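Putative sulfatase yidJ (Bacteroides fragilis, PDB 2QZU) probably hydrolyses sulfate esters as a metal-dependent member of the sulfatase family, within the alkaline phosphatase superfamily, although its natural substrate is not established. Local coordinates at residues D313-H321 against K326-M334; Y413-A424 against V435-E446. All coordinates share one frame; numbering follows the deposited sequence.

Contact 1: D313-H321 against K326-M334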
loop_
_atom_site.group_PDB
_atom_site.type_symbol
_atom_site.label_atom_id
_atom_site.label_comp_id
_atom_site.label_asym_id
_atom_site.label_seq_id
_atom_site.Cartn_x
_atom_site.Cartn_y
_atom_site.Cartn_z
ATOM N N ASP A 313 15.549 14.341 -8.749
ATOM C CA ASP A 313 14.858 14.623 -9.999
ATOM C C ASP A 313 13.673 15.566 -9.822
ATOM O O ASP A 313 13.264 16.232 -10.772
ATOM C CB ASP A 313 14.422 13.313 -10.680
ATOM C CG ASP A 313 13.574 12.414 -9.784
ATOM O OD1 ASP A 313 13.549 12.604 -8.552
ATOM O OD2 ASP A 313 12.936 11.487 -10.327
ATOM N N HIS A 314 13.130 15.624 -8.610
ATOM C CA HIS A 314 12.000 16.500 -8.302
ATOM C C HIS A 314 11.568 16.397 -6.846
ATOM O O HIS A 314 11.992 15.493 -6.122
ATOM C CB HIS A 314 10.797 16.178 -9.203
ATOM C CG HIS A 314 10.296 14.775 -9.073
ATOM N ND1 HIS A 314 9.590 14.328 -7.976
ATOM C CD2 HIS A 314 10.405 13.711 -9.906
ATOM C CE1 HIS A 314 9.289 13.050 -8.137
ATOM N NE2 HIS A 314 9.773 12.653 -9.302
ATOM N N GLY A 315 10.735 17.348 -6.428
ATOM C CA GLY A 315 10.222 17.360 -5.071
ATOM C C GLY A 315 8.870 16.666 -5.010
ATOM O O GLY A 315 8.624 15.715 -5.756
ATOM N N ILE A 316 7.989 17.144 -4.135
ATOM C CA ILE A 316 6.666 16.542 -3.981
ATOM C C ILE A 316 5.735 17.511 -3.240
ATOM O O ILE A 316 6.171 18.233 -2.339
ATOM C CB ILE A 316 6.774 15.200 -3.185
ATOM C CG1 ILE A 316 5.444 14.452 -3.215
ATOM C CG2 ILE A 316 7.202 15.465 -1.744
ATOM C CD1 ILE A 316 5.114 13.880 -4.562
ATOM N N CYS A 317 4.463 17.551 -3.630
ATOM C CA CYS A 317 3.506 18.436 -2.960
ATOM C C CYS A 317 2.982 17.779 -1.683
ATOM O O CYS A 317 2.868 18.427 -0.640
ATOM C CB CYS A 317 2.347 18.785 -3.896
ATOM S SG CYS A 317 2.829 19.886 -5.257
HETATM N N MSE A 318 2.669 16.490 -1.776
HETATM C CA MSE A 318 2.189 15.714 -0.632
HETATM C C MSE A 318 0.999 16.372 0.078
HETATM O O MSE A 318 0.913 16.372 1.310
HETATM C CB MSE A 318 3.344 15.501 0.360
HETATM C CG MSE A 318 3.168 14.316 1.307
HETATM SE SE MSE A 318 4.698 14.057 2.503
HETATM C CE MSE A 318 4.103 15.142 3.971
ATOM N N GLY A 319 0.080 16.929 -0.704
ATOM C CA GLY A 319 -1.084 17.573 -0.117
ATOM C C GLY A 319 -1.066 19.085 -0.249
ATOM O O GLY A 319 -2.119 19.720 -0.295
ATOM N N ALA A 320 0.126 19.669 -0.299
ATOM C CA ALA A 320 0.242 21.113 -0.437
ATOM C C ALA A 320 -0.392 21.525 -1.761
ATOM O O ALA A 320 -0.236 20.836 -2.775
ATOM C CB ALA A 320 1.707 21.534 -0.396
ATOM N N HIS A 321 -1.107 22.648 -1.738
ATOM C CA HIS A 321 -1.796 23.169 -2.916
ATOM C C HIS A 321 -2.825 22.177 -3.459
ATOM O O HIS A 321 -3.171 22.205 -4.639
ATOM C CB HIS A 321 -0.779 23.547 -4.002
ATOM C CG HIS A 321 0.017 24.774 -3.675
ATOM N ND1 HIS A 321 -0.551 26.026 -3.594
ATOM C CD2 HIS A 321 1.327 24.934 -3.365
ATOM C CE1 HIS A 321 0.371 26.906 -3.244
ATOM N NE2 HIS A 321 1.519 26.268 -3.099
ATOM N N LYS A 326 3.695 15.377 -7.787
ATOM C CA LYS A 326 4.458 16.504 -8.308
ATOM C C LYS A 326 3.926 16.766 -9.748
ATOM O O LYS A 326 2.720 16.671 -10.018
ATOM C CB LYS A 326 5.954 16.295 -8.345
ATOM C CG LYS A 326 6.417 15.235 -9.307
ATOM C CD LYS A 326 5.516 14.023 -9.295
ATOM C CE LYS A 326 5.874 13.074 -8.176
ATOM N NZ LYS A 326 6.119 11.694 -8.694
ATOM N N ASP A 327 4.835 17.079 -10.665
ATOM C CA ASP A 327 4.491 17.373 -12.051
ATOM C C ASP A 327 3.729 18.711 -12.115
ATOM O O ASP A 327 2.730 18.833 -12.824
ATOM C CB ASP A 327 3.619 16.263 -12.654
ATOM C CG ASP A 327 3.636 16.291 -14.188
ATOM O OD1 ASP A 327 4.238 17.214 -14.743
ATOM O OD2 ASP A 327 3.062 15.395 -14.838
ATOM N N ILE A 328 4.223 19.705 -11.382
ATOM C CA ILE A 328 3.588 21.016 -11.343
ATOM C C ILE A 328 4.601 22.109 -11.003
ATOM O O ILE A 328 5.662 21.835 -10.441
ATOM C CB ILE A 328 2.428 21.016 -10.319
ATOM C CG1 ILE A 328 1.608 22.296 -10.453
ATOM C CG2 ILE A 328 2.974 20.867 -8.908
ATOM C CD1 ILE A 328 0.807 22.378 -11.736
ATOM N N PHE A 329 4.263 23.347 -11.332
ATOM C CA PHE A 329 5.161 24.476 -11.131
ATOM C C PHE A 329 5.396 24.989 -9.714
ATOM O O PHE A 329 6.287 25.813 -9.503
ATOM C CB PHE A 329 4.710 25.637 -12.015
ATOM C CG PHE A 329 3.234 25.878 -11.974
ATOM C CD1 PHE A 329 2.431 25.531 -13.057
ATOM C CD2 PHE A 329 2.636 26.402 -10.832
ATOM C CE1 PHE A 329 1.049 25.707 -13.003
ATOM C CE2 PHE A 329 1.257 26.580 -10.765
ATOM C CZ PHE A 329 0.462 26.231 -11.853
ATOM N N TYR A 330 4.614 24.523 -8.748
ATOM C CA TYR A 330 4.787 24.973 -7.368
ATOM C C TYR A 330 6.186 24.671 -6.827
ATOM O O TYR A 330 6.794 23.653 -7.170
ATOM C CB TYR A 330 3.727 24.330 -6.468
ATOM C CG TYR A 330 2.329 24.858 -6.713
ATOM C CD1 TYR A 330 2.039 26.215 -6.542
ATOM C CD2 TYR A 330 1.298 24.008 -7.107
ATOM C CE1 TYR A 330 0.753 26.713 -6.759
ATOM C CE2 TYR A 330 0.006 24.493 -7.324
ATOM C CZ TYR A 330 -0.257 25.849 -7.148
ATOM O OH TYR A 330 -1.526 26.340 -7.369
ATOM N N GLU A 331 6.685 25.566 -5.977
ATOM C CA GLU A 331 8.008 25.421 -5.379
ATOM C C GLU A 331 8.293 24.060 -4.731
ATOM O O GLU A 331 9.377 23.515 -4.908
ATOM C CB GLU A 331 8.238 26.513 -4.330
ATOM C CG GLU A 331 8.458 27.905 -4.891
ATOM C CD GLU A 331 9.707 27.994 -5.737
ATOM O OE1 GLU A 331 9.590 27.937 -6.977
ATOM O OE2 GLU A 331 10.808 28.110 -5.155
ATOM N N GLU A 332 7.336 23.518 -3.976
ATOM C CA GLU A 332 7.565 22.235 -3.305
ATOM C C GLU A 332 7.803 21.100 -4.300
ATOM O O GLU A 332 8.363 20.059 -3.952
ATOM C CB GLU A 332 6.391 21.876 -2.384
ATOM C CG GLU A 332 5.086 21.605 -3.111
ATOM C CD GLU A 332 4.232 22.847 -3.283
ATOM O OE1 GLU A 332 4.776 23.970 -3.236
ATOM O OE2 GLU A 332 3.007 22.697 -3.477
ATOM N N SER A 333 7.375 21.318 -5.538
ATOM C CA SER A 333 7.536 20.349 -6.613
ATOM C C SER A 333 8.835 20.580 -7.399
ATOM O O SER A 333 9.578 19.635 -7.690
ATOM C CB SER A 333 6.327 20.438 -7.557
ATOM O OG SER A 333 6.522 19.677 -8.734
HETATM N N MSE A 334 9.110 21.837 -7.732
HETATM C CA MSE A 334 10.305 22.191 -8.499
HETATM C C MSE A 334 11.625 22.214 -7.718
HETATM O O MSE A 334 12.662 21.828 -8.252
HETATM C CB MSE A 334 10.122 23.563 -9.170
HETATM C CG MSE A 334 9.026 23.630 -10.234
HETATM SE SE MSE A 334 9.044 25.349 -11.178
HETATM C CE MSE A 334 10.626 25.047 -12.251
#
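Gly315 and Ile316 bind the C-terminal end of the short helix 331-334, so that the loop following strand 306-311 of the alkaline phosphatase-like sulfatase fold turns back against its own continuation. Two backbone bonds make the join: Gly315 N donates to Ser333 O at 2.9 Å and Ile316 N to Glu332 O, also at 2.9 Å. Glu332 O is further approached by Gly315 CA at 3.5 Å, a closeness that the lack of a side chain on Gly315 permits. Beyond it, a type I' turn from Cys317 to Ala320 reverses the chain and carries His321 back to Tyr330, the N-cap of the helix.

Aromatic contacts occupy both ends. The rings of His321 and Tyr330 lie face to face, centroids 3.6 Å apart and planes within 1°, while Phe329 covers the other face of Tyr330. At the far end, Lys326 CG sits over one face of His314, 3.8 Å from the ring centroid, and Asp313 OD1 lies over the opposite face. Bends at chi2 (-41°) and chi3 curl the lysine across the imidazole, so that its CE meets both His314 CE1 and Ile316 CD1, and its NZ bonds to Gln37. Asp313 and nearby Asp36 are consistent with the calcium site of related sulfatases.

Apolar packing fills the middle, where Cys317 SG touches Ile328 CG2 at 3.8 Å and the CG of Glu332, which is set between its own backbone N and carbonyl carbon. One side-chain bond within each segment adds to this: Ser333 OG bonds to Ile328 O, and His314 ND1 donates within its ring plane to a lone pair of Gly315 O, 2.8 Å away and almost straight at 170°.

Contact 2: Y413-A424 against V435-E446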
loop_
_atom_site.group_PDB
_atom_site.type_symbol
_atom_site.label_atom_id
_atom_site.label_comp_id
_atom_site.label_asym_id
_atom_site.label_seq_id
_atom_site.Cartn_x
_atom_site.Cartn_y
_atom_site.Cartn_z
ATOM N N TYR A 413 1.883 22.869 -20.479
ATOM C CA TYR A 413 2.357 24.099 -19.859
ATOM C C TYR A 413 3.771 24.439 -20.286
ATOM O O TYR A 413 4.580 23.553 -20.553
ATOM C CB TYR A 413 2.426 23.953 -18.337
ATOM C CG TYR A 413 1.130 23.972 -17.575
ATOM C CD1 TYR A 413 0.491 25.176 -17.274
ATOM C CD2 TYR A 413 0.576 22.790 -17.089
ATOM C CE1 TYR A 413 -0.669 25.198 -16.497
ATOM C CE2 TYR A 413 -0.581 22.800 -16.319
ATOM C CZ TYR A 413 -1.197 24.007 -16.024
ATOM O OH TYR A 413 -2.344 24.015 -15.260
ATOM N N ARG A 414 4.063 25.733 -20.319
ATOM C CA ARG A 414 5.417 26.217 -20.569
ATOM C C ARG A 414 5.521 27.410 -19.631
ATOM O O ARG A 414 4.567 28.176 -19.482
ATOM C CB ARG A 414 5.637 26.654 -22.019
ATOM C CG ARG A 414 5.631 25.507 -23.010
ATOM C CD ARG A 414 6.770 24.508 -22.784
ATOM N NE ARG A 414 6.821 23.554 -23.888
ATOM C CZ ARG A 414 5.924 22.595 -24.098
ATOM N NH1 ARG A 414 4.901 22.442 -23.266
ATOM N NH2 ARG A 414 6.022 21.816 -25.168
ATOM N N GLY A 415 6.660 27.556 -18.971
ATOM C CA GLY A 415 6.795 28.672 -18.057
ATOM C C GLY A 415 8.223 29.079 -17.797
ATOM O O GLY A 415 9.159 28.538 -18.385
ATOM N N LEU A 416 8.377 30.048 -16.906
ATOM C CA LEU A 416 9.682 30.561 -16.527
ATOM C C LEU A 416 9.708 30.813 -15.024
ATOM O O LEU A 416 8.690 31.168 -14.430
ATOM C CB LEU A 416 9.964 31.877 -17.257
ATOM C CG LEU A 416 10.053 31.887 -18.783
ATOM C CD1 LEU A 416 10.112 33.333 -19.267
ATOM C CD2 LEU A 416 11.276 31.110 -19.241
ATOM N N ARG A 417 10.869 30.616 -14.414
ATOM C CA ARG A 417 11.035 30.860 -12.987
ATOM C C ARG A 417 12.199 31.826 -12.829
ATOM O O ARG A 417 13.337 31.487 -13.156
ATOM C CB ARG A 417 11.338 29.556 -12.228
ATOM C CG ARG A 417 11.489 29.737 -10.701
ATOM C CD ARG A 417 11.782 28.404 -10.004
ATOM N NE ARG A 417 11.880 28.522 -8.547
ATOM C CZ ARG A 417 12.890 29.100 -7.900
ATOM N NH1 ARG A 417 13.905 29.622 -8.570
ATOM N NH2 ARG A 417 12.889 29.146 -6.572
ATOM N N THR A 418 11.916 33.041 -12.369
ATOM C CA THR A 418 12.978 34.014 -12.150
ATOM C C THR A 418 13.251 33.985 -10.651
ATOM O O THR A 418 12.559 33.283 -9.909
ATOM C CB THR A 418 12.561 35.446 -12.548
ATOM O OG1 THR A 418 11.743 36.011 -11.517
ATOM C CG2 THR A 418 11.788 35.434 -13.859
ATOM N N ASP A 419 14.244 34.745 -10.199
ATOM C CA ASP A 419 14.564 34.766 -8.779
ATOM C C ASP A 419 13.425 35.315 -7.926
ATOM O O ASP A 419 13.483 35.248 -6.701
ATOM C CB ASP A 419 15.841 35.576 -8.515
ATOM C CG ASP A 419 15.792 36.964 -9.119
ATOM O OD1 ASP A 419 14.696 37.562 -9.176
ATOM O OD2 ASP A 419 16.861 37.464 -9.526
ATOM N N ARG A 420 12.388 35.847 -8.569
ATOM C CA ARG A 420 11.253 36.401 -7.835
ATOM C C ARG A 420 9.890 35.884 -8.285
ATOM O O ARG A 420 9.006 35.651 -7.455
ATOM C CB ARG A 420 11.249 37.929 -7.940
ATOM C CG ARG A 420 10.039 38.576 -7.273
ATOM C CD ARG A 420 10.037 40.089 -7.424
ATOM N NE ARG A 420 8.895 40.687 -6.737
ATOM C CZ ARG A 420 8.597 41.983 -6.760
ATOM N NH1 ARG A 420 9.356 42.832 -7.441
ATOM N NH2 ARG A 420 7.537 42.430 -6.103
ATOM N N TYR A 421 9.724 35.703 -9.592
ATOM C CA TYR A 421 8.451 35.255 -10.155
ATOM C C TYR A 421 8.433 33.863 -10.778
ATOM O O TYR A 421 9.444 33.367 -11.265
ATOM C CB TYR A 421 8.005 36.227 -11.257
ATOM C CG TYR A 421 7.779 37.658 -10.821
ATOM C CD1 TYR A 421 6.604 38.029 -10.168
ATOM C CD2 TYR A 421 8.738 38.640 -11.069
ATOM C CE1 TYR A 421 6.387 39.351 -9.775
ATOM C CE2 TYR A 421 8.532 39.963 -10.679
ATOM C CZ TYR A 421 7.355 40.307 -10.033
ATOM O OH TYR A 421 7.148 41.612 -9.643
ATOM N N THR A 422 7.258 33.240 -10.754
ATOM C CA THR A 422 7.056 31.957 -11.415
ATOM C C THR A 422 5.899 32.260 -12.361
ATOM O O THR A 422 4.804 32.617 -11.921
ATOM C CB THR A 422 6.660 30.832 -10.441
ATOM O OG1 THR A 422 7.763 30.545 -9.574
ATOM C CG2 THR A 422 6.303 29.561 -11.215
ATOM N N TYR A 423 6.163 32.154 -13.659
ATOM C CA TYR A 423 5.168 32.436 -14.690
ATOM C C TYR A 423 4.929 31.194 -15.529
ATOM O O TYR A 423 5.866 30.472 -15.860
ATOM C CB TYR A 423 5.672 33.569 -15.593
ATOM C CG TYR A 423 4.774 33.896 -16.768
ATOM C CD1 TYR A 423 3.594 34.615 -16.589
ATOM C CD2 TYR A 423 5.110 33.488 -18.059
ATOM C CE1 TYR A 423 2.769 34.920 -17.669
ATOM C CE2 TYR A 423 4.291 33.790 -19.147
ATOM C CZ TYR A 423 3.123 34.507 -18.941
ATOM O OH TYR A 423 2.308 34.805 -20.006
ATOM N N ALA A 424 3.671 30.936 -15.864
ATOM C CA ALA A 424 3.352 29.782 -16.687
ATOM C C ALA A 424 2.097 30.021 -17.505
ATOM O O ALA A 424 1.185 30.729 -17.076
ATOM C CB ALA A 424 3.173 28.553 -15.817
ATOM N N VAL A 435 -3.267 31.621 -17.744
ATOM C CA VAL A 435 -2.045 32.361 -17.464
ATOM C C VAL A 435 -1.888 32.411 -15.950
ATOM O O VAL A 435 -2.814 32.785 -15.228
ATOM C CB VAL A 435 -2.105 33.806 -18.023
ATOM C CG1 VAL A 435 -0.802 34.529 -17.728
ATOM C CG2 VAL A 435 -2.355 33.772 -19.525
ATOM N N ILE A 436 -0.713 32.024 -15.472
ATOM C CA ILE A 436 -0.446 31.996 -14.044
ATOM C C ILE A 436 0.812 32.786 -13.705
ATOM O O ILE A 436 1.830 32.671 -14.384
ATOM C CB ILE A 436 -0.283 30.537 -13.569
ATOM C CG1 ILE A 436 -1.556 29.752 -13.903
ATOM C CG2 ILE A 436 0.001 30.491 -12.073
ATOM C CD1 ILE A 436 -1.390 28.248 -13.855
ATOM N N LEU A 437 0.735 33.596 -12.654
ATOM C CA LEU A 437 1.875 34.390 -12.228
ATOM C C LEU A 437 1.892 34.515 -10.712
ATOM O O LEU A 437 0.904 34.918 -10.103
ATOM C CB LEU A 437 1.828 35.787 -12.859
ATOM C CG LEU A 437 2.940 36.758 -12.441
ATOM C CD1 LEU A 437 4.299 36.179 -12.804
ATOM C CD2 LEU A 437 2.730 38.104 -13.128
ATOM N N PHE A 438 3.016 34.146 -10.108
ATOM C CA PHE A 438 3.173 34.238 -8.662
ATOM C C PHE A 438 4.378 35.106 -8.327
ATOM O O PHE A 438 5.439 34.975 -8.942
ATOM C CB PHE A 438 3.408 32.858 -8.033
ATOM C CG PHE A 438 2.242 31.923 -8.142
ATOM C CD1 PHE A 438 2.351 30.746 -8.882
ATOM C CD2 PHE A 438 1.048 32.194 -7.483
ATOM C CE1 PHE A 438 1.281 29.849 -8.959
ATOM C CE2 PHE A 438 -0.024 31.311 -7.553
ATOM C CZ PHE A 438 0.092 30.136 -8.292
ATOM N N ASP A 439 4.202 35.994 -7.354
ATOM C CA ASP A 439 5.275 36.860 -6.880
ATOM C C ASP A 439 5.732 36.150 -5.611
ATOM O O ASP A 439 5.098 36.274 -4.566
ATOM C CB ASP A 439 4.726 38.246 -6.526
ATOM C CG ASP A 439 5.799 39.182 -5.989
ATOM O OD1 ASP A 439 6.787 38.691 -5.400
ATOM O OD2 ASP A 439 5.646 40.409 -6.142
ATOM N N ARG A 440 6.826 35.400 -5.700
ATOM C CA ARG A 440 7.311 34.641 -4.551
ATOM C C ARG A 440 7.871 35.466 -3.393
ATOM O O ARG A 440 8.058 34.947 -2.293
ATOM C CB ARG A 440 8.340 33.606 -5.008
ATOM C CG ARG A 440 7.806 32.641 -6.062
ATOM C CD ARG A 440 8.632 31.356 -6.098
ATOM N NE ARG A 440 10.056 31.626 -6.262
ATOM C CZ ARG A 440 10.626 32.025 -7.397
ATOM N NH1 ARG A 440 9.896 32.201 -8.493
ATOM N NH2 ARG A 440 11.928 32.262 -7.430
ATOM N N THR A 441 8.138 36.744 -3.635
ATOM C CA THR A 441 8.654 37.613 -2.583
ATOM C C THR A 441 7.530 37.963 -1.608
ATOM O O THR A 441 7.668 37.780 -0.398
ATOM C CB THR A 441 9.234 38.917 -3.169
ATOM O OG1 THR A 441 10.353 38.605 -4.007
ATOM C CG2 THR A 441 9.688 39.853 -2.049
ATOM N N ASN A 442 6.417 38.457 -2.143
ATOM C CA ASN A 442 5.265 38.835 -1.321
ATOM C C ASN A 442 4.327 37.659 -1.064
ATOM O O ASN A 442 3.523 37.686 -0.132
ATOM C CB ASN A 442 4.468 39.953 -2.006
ATOM C CG ASN A 442 5.124 41.315 -1.866
ATOM O OD1 ASN A 442 5.286 41.827 -0.758
ATOM N ND2 ASN A 442 5.496 41.912 -2.992
ATOM N N ASP A 443 4.440 36.631 -1.895
ATOM C CA ASP A 443 3.586 35.450 -1.805
ATOM C C ASP A 443 4.465 34.209 -1.976
ATOM O O ASP A 443 4.370 33.501 -2.977
ATOM C CB ASP A 443 2.527 35.556 -2.914
ATOM C CG ASP A 443 1.623 34.340 -3.008
ATOM O OD1 ASP A 443 1.241 33.778 -1.963
ATOM O OD2 ASP A 443 1.271 33.965 -4.150
ATOM N N PRO A 444 5.334 33.930 -0.988
ATOM C CA PRO A 444 6.234 32.772 -1.046
ATOM C C PRO A 444 5.570 31.403 -1.176
ATOM O O PRO A 444 6.150 30.481 -1.752
ATOM C CB PRO A 444 7.054 32.910 0.238
ATOM C CG PRO A 444 6.088 33.572 1.181
ATOM C CD PRO A 444 5.462 34.628 0.304
ATOM N N HIS A 445 4.358 31.264 -0.649
ATOM C CA HIS A 445 3.663 29.984 -0.721
ATOM C C HIS A 445 2.743 29.894 -1.932
ATOM O O HIS A 445 1.901 29.000 -2.026
ATOM C CB HIS A 445 2.893 29.748 0.576
ATOM C CG HIS A 445 3.765 29.785 1.793
ATOM N ND1 HIS A 445 4.777 28.873 2.007
ATOM C CD2 HIS A 445 3.824 30.663 2.822
ATOM C CE1 HIS A 445 5.424 29.191 3.115
ATOM N NE2 HIS A 445 4.868 30.271 3.627
ATOM N N GLU A 446 2.923 30.838 -2.851
ATOM C CA GLU A 446 2.171 30.893 -4.101
ATOM C C GLU A 446 0.678 30.612 -3.976
ATOM O O GLU A 446 0.170 29.611 -4.489
ATOM C CB GLU A 446 2.820 29.931 -5.096
ATOM C CG GLU A 446 4.298 30.239 -5.306
ATOM C CD GLU A 446 5.011 29.212 -6.166
ATOM O OE1 GLU A 446 5.709 29.621 -7.117
ATOM O OE2 GLU A 446 4.884 28.002 -5.885
HETATM O O HOH W 1 14.488 32.938 -5.384
HETATM O O HOH W 2 7.403 28.128 -8.388
#
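Leu437 CD1 packs between two tyrosines of the facing strand, 4.0 Å from Tyr421 CD1 and 4.1 Å from Tyr423 CB. With CG anti to the backbone N (chi1 177°), the leucine brings this methyl to the edge of the Tyr423 ring, whose CE1 also meets Val435 CG1. Thr422, Ala424, Ile436 and Phe438 line the other face of this antiparallel hairpin; there Ile436 CD1 reaches Tyr413 and Glu446 CB covers the Phe438 ring. Paired backbone bonds join Thr422 to Phe438 and Ala424 to Ile436.

Toward the turn 418-420 the contact becomes polar. Arg440 NH2 donates to Thr418 O at 2.8 Å, in the plane of both groups, and NH1 adds a weak bond to Thr422 OG1. The Arg417 guanidinium stacks on Arg440, centres 3.7 Å apart and planes at 25°; an acidic partner outside the strands, Glu331, probably eases the proximity of the charges. Farther out, extended Arg420 grips Asp439 with two nitrogens, its plane turned 64° from the carboxylate's: NE meets OD1 at 3.2 Å from above the carboxylate plane, and NH2 meets OD2 at 2.8 Å. Asp439 OD1 also accepts from Thr441 N, an Asx turn, and from Asn442 N, extending it to an Asx motif.

In the four-stranded sheet, strand 412-417 lies between 421-428 and 399-404, strand 431-439 is outermost, and helix 455-471 packs against the Tyr421 and Tyr423 side.

The two contacts adjoin on one side of the chain, centres about 14 Å apart, but hold different elements. Contact 1 ties loop to loop and helix end beside the large mixed sheet, nearer the chain's centre; contact 2 pairs two strands of the C-terminal sheet, with exposed residues (Asp419, Thr441, Asn442) at the end away from the hairpin's own turn. Irregular backbone, ring stacking and a few bonds hold the first, whereas regular strand pairing and arginine chemistry hold the second. Glu331 joins them: its OE2 forms a salt bridge with Arg417 NH2 at 2.7 Å, and its N probably bonds to Glu446 OE2. Phe329, packed on Ile436 and Phe438, adds an apolar link.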